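Local atomic coordinates of acyl-[acyl-carrier-protein]--UDP-N-acetylglucosamine O-acyltransferase (Helicobacter pylori, PDB entry 1J2Z), a protein that transfers a (3R)-hydroxyacyl chain from acyl carrier protein to UDP-N-acetylglucosamine, the first step of lipid A biosynthesis. Residues K54-F59 and L80-D85. Sequence-based numbering, arbitrary orientation.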
loop_
_atom_site.group_PDB
_atom_site.type_symbol
_atom_site.label_atom_id
_atom_site.label_comp_id
_atom_site.label_asym_id
_atom_site.label_seq_id
_atom_site.Cartn_x
_atom_site.Cartn_y
_atom_site.Cartn_z
ATOM N N LYS A 54 -11.026 20.471 -16.834
ATOM C CA LYS A 54 -11.131 19.989 -18.209
ATOM C C LYS A 54 -10.188 18.859 -18.587
ATOM O O LYS A 54 -8.991 18.897 -18.292
ATOM C CB LYS A 54 -10.907 21.139 -19.209
ATOM C CG LYS A 54 -11.890 22.305 -19.116
ATOM C CD LYS A 54 -11.633 23.321 -20.240
ATOM C CE LYS A 54 -12.620 24.488 -20.204
ATOM N NZ LYS A 54 -12.396 25.384 -19.034
ATOM N N ASN A 55 -10.758 17.863 -19.257
ATOM C CA ASN A 55 -10.033 16.712 -19.767
ATOM C C ASN A 55 -9.378 15.787 -18.749
ATOM O O ASN A 55 -8.614 14.899 -19.121
ATOM C CB ASN A 55 -8.991 17.184 -20.782
ATOM C CG ASN A 55 -9.614 17.952 -21.932
ATOM O OD1 ASN A 55 -10.488 17.441 -22.626
ATOM N ND2 ASN A 55 -9.171 19.185 -22.133
ATOM N N THR A 56 -9.663 15.976 -17.469
ATOM C CA THR A 56 -9.067 15.081 -16.487
ATOM C C THR A 56 -9.752 13.721 -16.595
ATOM O O THR A 56 -10.961 13.645 -16.826
ATOM C CB THR A 56 -9.193 15.655 -15.066
ATOM O OG1 THR A 56 -8.208 16.681 -14.899
ATOM C CG2 THR A 56 -8.980 14.570 -14.012
ATOM N N GLU A 57 -8.972 12.652 -16.465
ATOM C CA GLU A 57 -9.511 11.297 -16.555
ATOM C C GLU A 57 -9.240 10.561 -15.249
ATOM O O GLU A 57 -8.123 10.586 -14.735
ATOM C CB GLU A 57 -8.866 10.551 -17.725
ATOM C CG GLU A 57 -9.418 9.153 -17.964
ATOM C CD GLU A 57 -8.772 8.475 -19.166
ATOM O OE1 GLU A 57 -9.198 7.361 -19.522
ATOM O OE2 GLU A 57 -7.835 9.055 -19.752
ATOM N N ILE A 58 -10.272 9.911 -14.718
ATOM C CA ILE A 58 -10.163 9.196 -13.454
ATOM C C ILE A 58 -10.573 7.737 -13.629
ATOM O O ILE A 58 -11.660 7.445 -14.128
ATOM C CB ILE A 58 -11.056 9.867 -12.399
ATOM C CG1 ILE A 58 -10.667 11.348 -12.290
ATOM C CG2 ILE A 58 -10.923 9.148 -11.059
ATOM C CD1 ILE A 58 -11.580 12.173 -11.416
ATOM N N PHE A 59 -9.699 6.828 -13.203
ATOM C CA PHE A 59 -9.935 5.394 -13.343
ATOM C C PHE A 59 -10.795 4.742 -12.252
ATOM O O PHE A 59 -11.040 5.332 -11.201
ATOM C CB PHE A 59 -8.588 4.686 -13.496
ATOM C CG PHE A 59 -7.943 4.923 -14.839
ATOM C CD1 PHE A 59 -7.444 6.180 -15.177
ATOM C CD2 PHE A 59 -7.869 3.900 -15.781
ATOM C CE1 PHE A 59 -6.879 6.419 -16.435
ATOM C CE2 PHE A 59 -7.307 4.120 -17.044
ATOM C CZ PHE A 59 -6.810 5.382 -17.374
ATOM N N LEU A 80 -12.203 20.453 -2.716
ATOM C CA LEU A 80 -11.168 19.660 -3.371
ATOM C C LEU A 80 -11.205 20.226 -4.784
ATOM O O LEU A 80 -12.237 20.162 -5.452
ATOM C CB LEU A 80 -11.536 18.176 -3.403
ATOM C CG LEU A 80 -10.382 17.178 -3.583
ATOM C CD1 LEU A 80 -10.934 15.848 -4.089
ATOM C CD2 LEU A 80 -9.345 17.712 -4.549
ATOM N N ILE A 81 -10.093 20.793 -5.234
ATOM C CA ILE A 81 -10.041 21.389 -6.564
ATOM C C ILE A 81 -8.957 20.729 -7.414
ATOM O O ILE A 81 -7.775 20.778 -7.079
ATOM C CB ILE A 81 -9.782 22.910 -6.457
ATOM C CG1 ILE A 81 -10.849 23.542 -5.554
ATOM C CG2 ILE A 81 -9.802 23.551 -7.845
ATOM C CD1 ILE A 81 -10.542 24.959 -5.118
ATOM N N ILE A 82 -9.377 20.112 -8.515
ATOM C CA ILE A 82 -8.459 19.417 -9.415
ATOM C C ILE A 82 -8.393 20.129 -10.762
ATOM O O ILE A 82 -9.419 20.534 -11.317
ATOM C CB ILE A 82 -8.907 17.944 -9.610
ATOM C CG1 ILE A 82 -8.809 17.204 -8.270
ATOM C CG2 ILE A 82 -8.036 17.251 -10.646
ATOM C CD1 ILE A 82 -9.477 15.834 -8.258
ATOM N N GLY A 83 -7.175 20.265 -11.280
ATOM C CA GLY A 83 -6.959 20.950 -12.540
ATOM C C GLY A 83 -7.284 20.188 -13.810
ATOM O O GLY A 83 -8.058 19.228 -13.809
ATOM N N GLU A 84 -6.659 20.626 -14.899
ATOM C CA GLU A 84 -6.873 20.053 -16.222
ATOM C C GLU A 84 -5.841 19.017 -16.670
ATOM O O GLU A 84 -4.693 19.019 -16.230
ATOM C CB GLU A 84 -6.912 21.182 -17.257
ATOM C CG GLU A 84 -8.005 22.217 -17.017
ATOM C CD GLU A 84 -8.006 23.326 -18.060
ATOM O OE1 GLU A 84 -7.563 23.082 -19.201
ATOM O OE2 GLU A 84 -8.471 24.440 -17.742
ATOM N N ASP A 85 -6.278 18.138 -17.565
ATOM C CA ASP A 85 -5.426 17.107 -18.136
ATOM C C ASP A 85 -4.731 16.210 -17.125
ATOM O O ASP A 85 -3.593 15.798 -17.331
ATOM C CB ASP A 85 -4.387 17.756 -19.048
ATOM C CG ASP A 85 -5.021 18.535 -20.180
ATOM O OD1 ASP A 85 -5.801 17.936 -20.946
ATOM O OD2 ASP A 85 -4.741 19.744 -20.304
HETATM O O HOH W 1 -10.827 23.406 -16.062
HETATM O O HOH W 2 -9.838 26.389 -18.842
HETATM O O HOH W 3 -7.141 21.030 -21.002
#
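The amide of Asn-55 and the carboxylate of Asp-85 lie side by side rather than stacked, planes 8° apart, neither face covering the other; the OD1 edge of the carboxylate is turned to Asn-55, where it meets CB at 3.3 Å. Neither bonds the other directly: a water spans the outer ends, accepting from Asn-55 ND2 and donating to both Asp-85 OD2 and Glu-84 OE1. The carboxylate of Glu-84, on an extended chain, lies beside the lysine stem, with CD 3.8 Å from Lys-54 CB. Lys-54 NZ and Glu-84 OE2 stay 4.2 Å apart, beyond a salt bridge, and a second water accepts from the ammonium and donates to OE2; the ammonium's salt bridge is to Asp-35, and a third water links the same OE2 to Lys-54 N. Beneath these waters the backbones are joined directly, Asp-85 N giving a nearly straight bond of 2.9 Å to Lys-54 O. Deeper in, the buried hydroxyl OG1 of Thr-56 donates to Gly-83 O at 2.8 Å, approaching 27° off the carbonyl plane; chi1 of -77° sets OG1 beside its own backbone N, and the same oxygen also bonds Asn-86 N. Ile-82 turns inward, packing on Leu-64 and Ile-88. The two segments meet where successive coils of the left-handed beta-helix turn a corner, between the sheet containing strand 79-82 and the one in which strand 57-58 lies parallel to 87-88. Asp-109 accepts from Glu-84 N one coil further on, while Glu-57 and Phe-59 pack against Gln-67 of a second subunit of the trimer.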